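Local coordinates for protein-S-isoprenylcysteine O-methyltransferase (Tribolium castaneum, PDB 5V7P) that catalyses methyl esterification of isoprenylated C-terminal cysteines of proteins, with S-adenosyl-L-methionine as methyl donor, as an integral membrane enzyme of the endoplasmic reticulum, at residues L35-N38 against T39-F43; E106-A109 against I110-Q114; A134-S137 against S138-F142; S159-G162 against L163-I167; T271-P274 against F275-G278. One frame throughout, in Å; residues are numbered along the deposited sequence.

Contact 1. Residues L35-N38 against T39-F43; sequences LVVN and TLIVF. With MPG ([(Z)-octadec-9-enyl] (2R)-2,3-bis(oxidanyl)propanoate), chain Y.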
# COMPACT_ATOMS: atom_id res chain seq x y z
N LEU A 35 25.91 21.20 1.42
CA LEU A 35 24.74 20.38 1.68
C LEU A 35 23.80 21.04 2.68
O LEU A 35 22.57 20.96 2.53
CB LEU A 35 25.17 18.99 2.17
CG LEU A 35 24.09 18.04 2.70
CD1 LEU A 35 23.18 17.56 1.57
CD2 LEU A 35 24.75 16.86 3.40
N VAL A 36 24.35 21.69 3.71
CA VAL A 36 23.49 22.24 4.75
C VAL A 36 22.86 23.54 4.30
O VAL A 36 21.77 23.90 4.75
CB VAL A 36 24.26 22.43 6.08
CG1 VAL A 36 25.42 21.43 6.22
CG2 VAL A 36 24.75 23.87 6.26
N VAL A 37 23.52 24.27 3.40
CA VAL A 37 22.93 25.49 2.86
C VAL A 37 21.75 25.14 1.96
O VAL A 37 20.68 25.74 2.06
CB VAL A 37 23.99 26.31 2.10
CG1 VAL A 37 23.36 27.54 1.45
CG2 VAL A 37 25.10 26.73 3.05
N ASN A 38 21.94 24.17 1.07
CA ASN A 38 20.83 23.70 0.24
C ASN A 38 19.70 23.16 1.11
O ASN A 38 18.52 23.39 0.81
CB ASN A 38 21.31 22.63 -0.74
CG ASN A 38 22.07 23.22 -1.91
OD1 ASN A 38 21.50 23.48 -2.96
ND2 ASN A 38 23.37 23.43 -1.73
N THR A 39 20.04 22.46 2.19
CA THR A 39 19.02 21.94 3.09
C THR A 39 18.19 23.08 3.67
O THR A 39 16.95 23.02 3.66
CB THR A 39 19.68 21.13 4.21
OG1 THR A 39 20.41 20.04 3.65
CG2 THR A 39 18.64 20.58 5.19
N LEU A 40 18.85 24.12 4.18
CA LEU A 40 18.12 25.20 4.84
C LEU A 40 17.36 26.07 3.85
O LEU A 40 16.31 26.62 4.19
CB LEU A 40 19.09 26.04 5.67
CG LEU A 40 19.78 25.28 6.82
CD1 LEU A 40 20.84 26.16 7.48
CD2 LEU A 40 18.77 24.81 7.86
N ILE A 41 17.87 26.20 2.62
CA ILE A 41 17.11 26.92 1.60
C ILE A 41 15.83 26.16 1.27
O ILE A 41 14.76 26.76 1.14
CB ILE A 41 17.98 27.14 0.34
CG1 ILE A 41 19.09 28.14 0.64
CG2 ILE A 41 17.12 27.63 -0.84
CD1 ILE A 41 20.06 28.38 -0.51
N VAL A 42 15.92 24.84 1.12
CA VAL A 42 14.74 24.04 0.86
C VAL A 42 13.80 24.05 2.06
O VAL A 42 12.59 24.23 1.92
CB VAL A 42 15.14 22.60 0.47
CG1 VAL A 42 13.96 21.63 0.56
CG2 VAL A 42 15.72 22.58 -0.94
N PHE A 43 14.36 23.86 3.26
CA PHE A 43 13.53 23.90 4.46
C PHE A 43 12.81 25.23 4.60
O PHE A 43 11.62 25.28 4.92
CB PHE A 43 14.40 23.62 5.69
CG PHE A 43 13.63 23.61 6.98
CD1 PHE A 43 12.92 22.49 7.37
CD2 PHE A 43 13.62 24.73 7.81
CE1 PHE A 43 12.21 22.48 8.56
CE2 PHE A 43 12.91 24.72 9.00
CZ PHE A 43 12.21 23.59 9.37
C2 MPG Y . 24.76 19.26 -3.44
C3 MPG Y . 23.40 19.82 -3.05
C4 MPG Y . 22.76 18.89 -2.02
C5 MPG Y . 21.26 18.78 -2.26
C6 MPG Y . 20.65 17.91 -1.17
C7 MPG Y . 19.50 18.63 -0.46
C8 MPG Y . 19.40 18.20 1.00
C9 MPG Y . 18.25 17.21 1.19
C10 MPG Y . 18.18 16.45 2.26
C11 MPG Y . 19.26 16.51 3.35
C12 MPG Y . 18.77 15.79 4.60
C13 MPG Y . 19.54 16.32 5.82
O1 MPG Y . 26.73 19.70 -4.73
C1 MPG Y . 25.47 20.23 -4.39
CXD MPG Y . 28.68 20.27 -6.27
O2 MPG Y . 28.97 19.99 -7.61
C21 MPG Y . 29.52 19.37 -5.37
O3 MPG Y . 30.83 19.87 -5.31
O4 MPG Y . 26.43 20.11 -6.92
CX3 MPG Y . 27.19 20.03 -6.02

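Contact 2. Residues E106-A109 against I110-Q114; sequences EFLA and IAIVQ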
# COMPACT_ATOMS: atom_id res chain seq x y z
N GLU A 106 -0.12 7.02 -7.75
CA GLU A 106 -1.09 6.11 -7.14
C GLU A 106 -2.34 6.87 -6.71
O GLU A 106 -3.46 6.39 -6.90
CB GLU A 106 -0.45 5.40 -5.95
CG GLU A 106 -1.24 4.21 -5.44
CD GLU A 106 -1.08 2.98 -6.31
OE1 GLU A 106 -1.87 2.03 -6.14
OE2 GLU A 106 -0.15 2.96 -7.15
N PHE A 107 -2.16 8.05 -6.11
CA PHE A 107 -3.30 8.88 -5.75
C PHE A 107 -4.05 9.35 -6.98
O PHE A 107 -5.28 9.31 -7.03
CB PHE A 107 -2.82 10.08 -4.92
CG PHE A 107 -3.93 11.01 -4.51
CD1 PHE A 107 -4.39 12.00 -5.36
CD2 PHE A 107 -4.50 10.91 -3.25
CE1 PHE A 107 -5.41 12.86 -4.98
CE2 PHE A 107 -5.51 11.76 -2.86
CZ PHE A 107 -5.97 12.74 -3.73
N LEU A 108 -3.32 9.81 -8.00
CA LEU A 108 -3.96 10.33 -9.20
C LEU A 108 -4.76 9.25 -9.91
O LEU A 108 -5.87 9.50 -10.40
CB LEU A 108 -2.92 10.94 -10.13
CG LEU A 108 -3.41 11.81 -11.29
CD1 LEU A 108 -4.24 12.98 -10.79
CD2 LEU A 108 -2.22 12.32 -12.09
N ALA A 109 -4.22 8.03 -9.97
CA ALA A 109 -4.94 6.93 -10.60
C ALA A 109 -6.29 6.70 -9.92
O ALA A 109 -7.32 6.56 -10.60
CB ALA A 109 -4.09 5.66 -10.56
N ILE A 110 -6.30 6.66 -8.59
CA ILE A 110 -7.56 6.46 -7.87
C ILE A 110 -8.49 7.64 -8.09
O ILE A 110 -9.71 7.47 -8.24
CB ILE A 110 -7.28 6.22 -6.37
CG1 ILE A 110 -6.47 4.93 -6.17
CG2 ILE A 110 -8.58 6.16 -5.57
CD1 ILE A 110 -7.09 3.67 -6.76
N ALA A 111 -7.94 8.86 -8.09
CA ALA A 111 -8.78 10.03 -8.33
C ALA A 111 -9.42 9.97 -9.71
O ALA A 111 -10.59 10.33 -9.87
CB ALA A 111 -7.94 11.30 -8.18
N ILE A 112 -8.67 9.53 -10.72
CA ILE A 112 -9.22 9.39 -12.06
C ILE A 112 -10.24 8.25 -12.09
O ILE A 112 -11.35 8.40 -12.61
CB ILE A 112 -8.09 9.15 -13.08
CG1 ILE A 112 -7.20 10.38 -13.19
CG2 ILE A 112 -8.67 8.79 -14.46
CD1 ILE A 112 -5.92 10.14 -13.97
N VAL A 113 -9.87 7.10 -11.54
CA VAL A 113 -10.65 5.89 -11.71
C VAL A 113 -11.78 5.77 -10.68
O VAL A 113 -12.83 5.20 -10.99
CB VAL A 113 -9.72 4.67 -11.66
CG1 VAL A 113 -9.99 3.77 -10.44
CG2 VAL A 113 -9.82 3.88 -12.95
N GLN A 114 -11.58 6.29 -9.47
CA GLN A 114 -12.51 6.06 -8.37
C GLN A 114 -12.59 7.32 -7.52
O GLN A 114 -12.11 7.36 -6.38
CB GLN A 114 -12.07 4.86 -7.54
CG GLN A 114 -13.19 4.17 -6.79
CD GLN A 114 -12.67 3.18 -5.77
OE1 GLN A 114 -11.69 2.48 -6.01
NE2 GLN A 114 -13.32 3.13 -4.61

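Contact 3. Residues A134-S137 against S138-F142; sequences AAVS and SWVEF. With D10 (decane), chain J; D10 (decane), chain I.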
# COMPACT_ATOMS: atom_id res chain seq x y z
N ALA A 134 11.86 -1.25 7.30
CA ALA A 134 12.42 -1.77 6.06
C ALA A 134 12.86 -0.65 5.14
O ALA A 134 13.93 -0.72 4.52
CB ALA A 134 11.39 -2.66 5.36
N ALA A 135 12.05 0.41 5.04
CA ALA A 135 12.40 1.53 4.18
C ALA A 135 13.64 2.26 4.70
O ALA A 135 14.57 2.54 3.94
CB ALA A 135 11.22 2.49 4.06
N VAL A 136 13.65 2.58 6.00
CA VAL A 136 14.81 3.25 6.58
C VAL A 136 16.04 2.36 6.49
O VAL A 136 17.15 2.84 6.23
CB VAL A 136 14.52 3.65 8.04
CG1 VAL A 136 15.76 4.23 8.71
CG2 VAL A 136 13.38 4.66 8.09
N SER A 137 15.87 1.05 6.70
CA SER A 137 17.01 0.15 6.67
C SER A 137 17.66 0.12 5.29
O SER A 137 18.86 -0.16 5.18
CB SER A 137 16.58 -1.26 7.08
OG SER A 137 15.88 -1.91 6.04
N SER A 138 16.90 0.41 4.23
CA SER A 138 17.50 0.50 2.91
C SER A 138 18.25 1.82 2.73
O SER A 138 19.19 1.89 1.93
CB SER A 138 16.43 0.35 1.82
OG SER A 138 15.70 1.55 1.63
N TRP A 139 17.85 2.86 3.47
CA TRP A 139 18.61 4.11 3.44
C TRP A 139 19.94 3.96 4.16
O TRP A 139 20.97 4.44 3.69
CB TRP A 139 17.79 5.24 4.07
CG TRP A 139 16.45 5.46 3.46
CD1 TRP A 139 16.00 4.98 2.26
CD2 TRP A 139 15.38 6.22 4.01
NE1 TRP A 139 14.71 5.40 2.04
CE2 TRP A 139 14.30 6.16 3.10
CE3 TRP A 139 15.22 6.95 5.20
CZ2 TRP A 139 13.09 6.80 3.34
CZ3 TRP A 139 14.01 7.58 5.43
CH2 TRP A 139 12.96 7.50 4.50
N VAL A 140 19.94 3.29 5.32
CA VAL A 140 21.17 3.16 6.09
C VAL A 140 22.14 2.23 5.37
O VAL A 140 23.35 2.48 5.35
CB VAL A 140 20.87 2.68 7.52
CG1 VAL A 140 19.82 3.57 8.18
CG2 VAL A 140 20.44 1.23 7.55
N GLU A 141 21.63 1.15 4.77
CA GLU A 141 22.51 0.27 4.00
C GLU A 141 23.21 1.04 2.90
O GLU A 141 24.43 0.95 2.74
CB GLU A 141 21.72 -0.90 3.41
CG GLU A 141 22.60 -1.84 2.58
CD GLU A 141 21.85 -2.96 1.91
OE1 GLU A 141 20.64 -3.12 2.17
OE2 GLU A 141 22.48 -3.68 1.11
N PHE A 142 22.45 1.82 2.12
CA PHE A 142 23.05 2.58 1.03
C PHE A 142 24.18 3.46 1.53
O PHE A 142 25.31 3.39 1.03
CB PHE A 142 21.98 3.42 0.33
CG PHE A 142 22.53 4.27 -0.79
CD1 PHE A 142 22.63 3.76 -2.07
CD2 PHE A 142 22.94 5.57 -0.55
CE1 PHE A 142 23.14 4.53 -3.10
CE2 PHE A 142 23.44 6.35 -1.58
CZ PHE A 142 23.55 5.83 -2.85
C1 D10 J . 16.67 10.38 2.97
C2 D10 J . 15.16 10.60 2.88
C3 D10 J . 14.58 9.82 1.69
C4 D10 J . 13.07 10.04 1.65
C5 D10 J . 12.46 9.25 0.49
C6 D10 J . 10.94 9.39 0.55
C7 D10 J . 10.31 8.68 -0.65
C8 D10 J . 8.81 8.49 -0.39
C9 D10 J . 8.12 9.85 -0.38
C3 D10 I . 15.89 9.29 8.64
C4 D10 I . 17.16 8.47 8.82
C5 D10 I . 17.97 8.46 7.52
C6 D10 I . 19.24 7.64 7.71
C7 D10 I . 20.05 7.65 6.42
C8 D10 I . 21.42 7.01 6.68

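Contact 4. Residues S159-G162 against L163-I167; sequences SNIG and LCVCI. With MPG ([(Z)-octadec-9-enyl] (2R)-2,3-bis(oxidanyl)propanoate), chain S.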
# COMPACT_ATOMS: atom_id res chain seq x y z
N SER A 159 22.26 0.16 -11.60
CA SER A 159 21.16 0.95 -11.04
C SER A 159 20.14 1.31 -12.10
O SER A 159 18.93 1.31 -11.84
CB SER A 159 21.72 2.21 -10.38
OG SER A 159 20.69 3.08 -9.96
N ASN A 160 20.61 1.63 -13.32
CA ASN A 160 19.69 1.96 -14.40
C ASN A 160 18.85 0.76 -14.81
O ASN A 160 17.74 0.93 -15.33
CB ASN A 160 20.46 2.51 -15.60
CG ASN A 160 21.12 3.84 -15.30
OD1 ASN A 160 20.72 4.55 -14.38
ND2 ASN A 160 22.13 4.18 -16.09
N ILE A 161 19.35 -0.46 -14.59
CA ILE A 161 18.51 -1.63 -14.75
C ILE A 161 17.36 -1.58 -13.76
O ILE A 161 16.20 -1.84 -14.10
CB ILE A 161 19.34 -2.92 -14.61
CG1 ILE A 161 20.18 -3.14 -15.87
CG2 ILE A 161 18.44 -4.14 -14.34
CD1 ILE A 161 21.12 -4.33 -15.81
N GLY A 162 17.66 -1.23 -12.50
CA GLY A 162 16.60 -1.02 -11.53
C GLY A 162 15.61 0.04 -11.96
O GLY A 162 14.41 -0.09 -11.72
N LEU A 163 16.10 1.10 -12.61
CA LEU A 163 15.20 2.11 -13.16
C LEU A 163 14.24 1.49 -14.17
O LEU A 163 13.04 1.79 -14.16
CB LEU A 163 16.01 3.23 -13.83
CG LEU A 163 16.24 4.52 -13.05
CD1 LEU A 163 14.96 5.34 -13.00
CD2 LEU A 163 16.74 4.25 -11.64
N CYS A 164 14.75 0.60 -15.03
CA CYS A 164 13.92 0.03 -16.08
C CYS A 164 12.79 -0.82 -15.50
O CYS A 164 11.63 -0.68 -15.91
CB CYS A 164 14.78 -0.80 -17.03
SG CYS A 164 15.83 0.19 -18.11
N VAL A 165 13.10 -1.70 -14.55
CA VAL A 165 12.05 -2.56 -14.01
C VAL A 165 11.03 -1.73 -13.25
O VAL A 165 9.83 -2.03 -13.26
CB VAL A 165 12.61 -3.71 -13.13
CG1 VAL A 165 14.04 -4.10 -13.51
CG2 VAL A 165 12.52 -3.38 -11.64
N CYS A 166 11.48 -0.66 -12.58
CA CYS A 166 10.55 0.20 -11.86
C CYS A 166 9.61 0.91 -12.82
O CYS A 166 8.41 1.00 -12.56
CB CYS A 166 11.32 1.22 -11.02
SG CYS A 166 11.97 0.56 -9.48
N ILE A 167 10.13 1.41 -13.94
CA ILE A 167 9.27 2.03 -14.94
C ILE A 167 8.30 1.00 -15.50
O ILE A 167 7.09 1.25 -15.60
CB ILE A 167 10.11 2.69 -16.05
CG1 ILE A 167 10.92 3.85 -15.47
CG2 ILE A 167 9.21 3.18 -17.19
CD1 ILE A 167 11.85 4.54 -16.46
C2 MPG S . 21.51 11.89 -15.38
C3 MPG S . 20.25 11.91 -14.52
C4 MPG S . 19.07 12.47 -15.31
C5 MPG S . 18.44 11.36 -16.14
C6 MPG S . 17.54 10.49 -15.25
C7 MPG S . 16.86 9.39 -16.08
C8 MPG S . 17.87 8.44 -16.71
C9 MPG S . 18.75 7.81 -15.62
C10 MPG S . 19.81 7.08 -15.91
C11 MPG S . 20.26 6.81 -17.34
C12 MPG S . 21.40 7.75 -17.71
C13 MPG S . 21.54 7.82 -19.23
C14 MPG S . 21.72 6.41 -19.79
O1 MPG S . 22.23 10.13 -13.93
C1 MPG S . 22.67 11.29 -14.59
CXD MPG S . 22.70 8.56 -12.00
O2 MPG S . 23.78 8.22 -11.17
C21 MPG S . 22.18 7.31 -12.70
O3 MPG S . 23.21 6.37 -12.83
O4 MPG S . 24.29 9.92 -13.08
CX3 MPG S . 23.16 9.59 -13.04

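Contact 5. Residues T271-P274 against F275-G278; sequences TGIP and FIEG. With D10 (decane), chain G.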
# COMPACT_ATOMS: atom_id res chain seq x y z
N THR A 271 -1.40 -16.07 -11.91
CA THR A 271 -1.39 -14.89 -11.06
C THR A 271 -0.43 -13.83 -11.59
O THR A 271 -0.73 -12.63 -11.54
CB THR A 271 -1.02 -15.27 -9.62
OG1 THR A 271 0.29 -15.83 -9.59
CG2 THR A 271 -2.02 -16.26 -9.05
N GLY A 272 0.73 -14.25 -12.08
CA GLY A 272 1.74 -13.34 -12.58
C GLY A 272 2.97 -13.22 -11.70
O GLY A 272 3.99 -12.70 -12.16
N ILE A 273 2.91 -13.70 -10.47
CA ILE A 273 4.06 -13.71 -9.56
C ILE A 273 4.52 -15.16 -9.43
O ILE A 273 3.69 -16.03 -9.15
CB ILE A 273 3.72 -13.12 -8.18
CG1 ILE A 273 3.36 -11.64 -8.33
CG2 ILE A 273 4.90 -13.30 -7.22
CD1 ILE A 273 2.93 -10.96 -7.04
N PRO A 274 5.81 -15.46 -9.62
CA PRO A 274 6.25 -16.86 -9.57
C PRO A 274 5.96 -17.50 -8.22
O PRO A 274 6.11 -16.88 -7.16
CB PRO A 274 7.76 -16.76 -9.83
CG PRO A 274 7.95 -15.47 -10.53
CD PRO A 274 6.91 -14.55 -9.96
N PHE A 275 5.54 -18.77 -8.27
CA PHE A 275 5.32 -19.62 -7.11
C PHE A 275 4.12 -19.22 -6.27
O PHE A 275 3.98 -19.70 -5.14
CB PHE A 275 6.57 -19.68 -6.21
CG PHE A 275 7.79 -20.20 -6.91
CD1 PHE A 275 8.05 -21.56 -6.95
CD2 PHE A 275 8.67 -19.34 -7.54
CE1 PHE A 275 9.17 -22.05 -7.60
CE2 PHE A 275 9.79 -19.82 -8.19
CZ PHE A 275 10.04 -21.17 -8.21
N ILE A 276 3.25 -18.34 -6.78
CA ILE A 276 1.99 -18.00 -6.12
C ILE A 276 0.86 -18.54 -6.98
O ILE A 276 0.66 -18.08 -8.11
CB ILE A 276 1.86 -16.49 -5.90
CG1 ILE A 276 2.96 -16.00 -4.94
CG2 ILE A 276 0.47 -16.14 -5.36
CD1 ILE A 276 2.89 -14.53 -4.57
N GLU A 277 0.11 -19.49 -6.43
CA GLU A 277 -0.96 -20.14 -7.18
C GLU A 277 -2.31 -19.47 -6.98
O GLU A 277 -3.13 -19.46 -7.91
CB GLU A 277 -1.07 -21.61 -6.77
CG GLU A 277 0.15 -22.45 -7.11
CD GLU A 277 0.53 -22.38 -8.58
OE1 GLU A 277 1.70 -22.08 -8.88
OE2 GLU A 277 -0.36 -22.62 -9.43
N GLY A 278 -2.56 -18.90 -5.81
CA GLY A 278 -3.85 -18.33 -5.49
C GLY A 278 -4.72 -19.30 -4.71
O GLY A 278 -4.25 -20.26 -4.10
C1 D10 G . -0.35 -19.15 -11.02
C2 D10 G . 1.13 -19.11 -11.40
C3 D10 G . 1.44 -17.77 -12.05
C4 D10 G . 2.95 -17.55 -12.09
C5 D10 G . 3.29 -16.66 -13.28
C6 D10 G . 4.74 -16.19 -13.18
C7 D10 G . 5.27 -15.90 -14.58
C8 D10 G . 6.29 -14.77 -14.52
C9 D10 G . 5.59 -13.44 -14.75
C10 D10 G . 6.32 -12.34 -13.98

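Contact 1. Residues L35-N38 against T39-F43
T39 meets L35 one turn back, and its side chain repays being followed from root to tip. CB already sits over the preceding turn, 3.3 Å from L35 O. From there OG1 swings back beside its own backbone N (chi1 -60°), which brings the hydroxyl within 2.6 Å of L35 O, to which it donates a hydrogen bond. The same oxygen takes the amide of T39 at 3.0 Å, and the two donors approach from opposite faces of its carbonyl plane, so one acceptor is gripped twice by one residue. On its other side OG1 lies against the lipid chain of a bound MPG molecule, 3.4 Å from C8, while L35 CD1 rests on the same chain, 3.7 Å from C6. A hydroxyl folded back onto the carbonyl four residues earlier is a familiar way for a transmembrane helix to carry a threonine, since the polar proton is spent on the backbone and the apolar surroundings are spared it. These are the first turns of helix 35-56, and the i to i+4 bonding continues with I41 N to V37 O at 2.9 Å. On that face V37 CG1 and I41 CD1 touch at 3.9 Å, their side chains crossing at a slant. N38 lays its amide beside the lipid, with CG 3.8 Å from MPG C3, but its polar atoms are engaged within the protein: OD1 accepts from N27 ND2 and is hydrogen-bonded to Y80 OH, and ND2 donates to the carbonyls of I32 and N34, just before the helix.

Contact 2. Residues E106-A109 against I110-Q114
The last turns of transmembrane helix 90-113 form this contact, close to where the chain is inferred to emerge on the cytoplasmic side, and the helix ends as Q114 leaves helical backbone angles. Three i to i+4 bonds are firm: A111 N to F107 O, I112 N to L108 O and V113 N to A109 O, the last at 2.8 Å. The bond that precedes them, from I110 N to E106 O, is weak at 3.3 Å. Side chains meet along two tracks. On one, L108 packs on I112 through its branch carbon, CG 4.0 Å from I112 CD1. I112 extends with CG1 turned toward its own backbone N (chi1 -66°), and this carries CG1 to 3.2 Å from L108 O before the chain reaches the leucine. On the other track F107 reaches A111 more loosely, CE1 to CB at 4.4 Å, the methyl coming obliquely to the ring; the phenyl itself stacks with F123. I110 folds CG1 over the carbonyl of E106, 3.4 Å from its O. The carboxylate of E106 turns elsewhere: OE2 makes salt bridges to K174 and R173 of helix 156-180, and OE1 is hydrogen-bonded to H186. The E106 side chain lies about 7 Å from that of S211, which belongs to the S-adenosyl-L-methionine site. Side-chain contacts within these turns are thus apolar, while the buried carboxylate has its position fixed from outside them, by two cationic groups on one oxygen and a histidine on the other.

Contact 3. Residues A134-S137 against S138-F142
Hydrogen bonds from serine hydroxyls to main-chain carbonyls come first where S138 turns back on A135. Its OG, lodged between the backbone N and carbonyl carbon (chi1 79°), donates to A135 O at 2.8 Å. One residue earlier S137 does the same, OG donating to A134 O at 2.7 Å. That oxygen also accepts S138 N from the same face of its plane; Y235 OH is a further partner. Backbone bonding is uneven: W139 N is shared between weak bonds to A135 O and V136 O, whereas V140 N to V136 O is firm at 3.0 Å.

Packing centres on the W139 indole. A135 O lies 3.3 Å above one face, toward the rim. The opposite face receives one decane, with C4 3.7 Å from CZ2, and a second decane meets the ring edge near its plane, C5 standing 3.9 Å from CE3. V136 spreads its two methyls, CG2 to W139 CZ3 at 4.0 Å and CG1 to V140 CG1.

E141 OE2 is hydrogen-bonded to L230 N. Within this membrane helix 129-148, then, both serine hydroxyls are hydrogen-bonded to carbonyls of their own helix, and the indole, its NE1 bonded to Y95 OH, offers carbon surface to the alkyl chains.

Contact 4. Residues S159-G162 against L163-I167
S159 opens the sequence by offering its carbonyl to L163 N at 2.9 Å, and L163 CD2 comes to 3.7 Å from that same oxygen. The serine hydroxyl looks elsewhere, being hydrogen-bonded to I225 O.

N160 follows, and its carbonyl accepts C164 N. Its amide lies against an MPG lipid: with CG turned back beside the backbone N (chi1 -66°), OD1 comes to 3.1 Å from C10 of the lipid and ND2 to 3.5 Å from C11. A weak hydrogen bond from MPG O3 to OD1, at 3.5 Å, adds a polar touch to what is mostly a carbon contact beside the chain's double bond.

At I161 the carbonyl takes V165 N in the next hydrogen bond of the helix. V165 CG1 leans over this oxygen at 3.2 Å, yet it only grazes the side chain of I161, on the surface of the protein, 4.5 Å from its CG2.

G162 closes the segment, receiving C166 N at its carbonyl in the same i to i+4 pattern.

The turns belong to membrane helix 156-180, whose inward side is set between two others. L163 and C166 both rest on I225 of helix 210-225 and on V98 of helix 90-113, C166 reaching also W218 and T222, while S159 meets I91.

Contact 5. Residues T271-P274 against F275-G278
At T271 a chi1 of 61° sets OG1 between the backbone N and the carbonyl carbon, and from there the hydroxyl donates to I276 O at 2.7 Å, across the neck of a tight loop. OG1 also accepts a weak bond from I273 N. The methyl branch, CG2, faces the following carbonyl, 3.6 Å from E277 O. Between these residues the chain reverses in a type II beta turn from I273 to I276. The closing bond of the turn, I276 N to I273 O, is weak at 3.3 Å, so the threonine bridge supplies a second and shorter tie across the reversal. F275, at the third position, has the positive phi (70°) that such a turn asks for there. The two isoleucines at the turn's ends lie side by side and point the same way, with CG2 of I273 against CD1 of I276 at 3.5 Å. On the outer bend P274 CB packs against F275 CD2 at 3.6 Å, the ring standing oblique to the proline carbonyl. A decane runs past the loop: its C10 reaches G272 O at 3.0 Å, and C1 lies near I276 O at 3.3 Å, so that carbonyl has the alkyl chain as well as the threonine beside it. The loop follows helix 260-268 and is pinned to its surroundings by hydrogen bonds from W240 NE1 to P274 O and from R208 NH2 to E277 O, with backbone bonding between T271 and H209, a residue of the S-adenosyl-L-methionine site. I273 fits between helices 231-258 and 210-225, meeting W240, F243, V213 and F216.

The five contacts follow one another along the chain in numerical order, and none touches another. Contacts 1 to 4 each lie within one membrane helix, 35-56, 90-113, 129-148 and 156-180 in turn, whereas contact 5 is the loop after helix 260-268. Contacts 1 and 5 lie on opposite sides of the chain's centre, about 46 Å apart between centres; contacts 3 and 4 are the closest pair, at about 18 Å. All five meet lipid or alkane, and only contacts 2 and 5 also come near the S-adenosyl-L-methionine site. The series thus samples the membrane helices and the loop near the cofactor site, on what is inferred to be the cytoplasmic side.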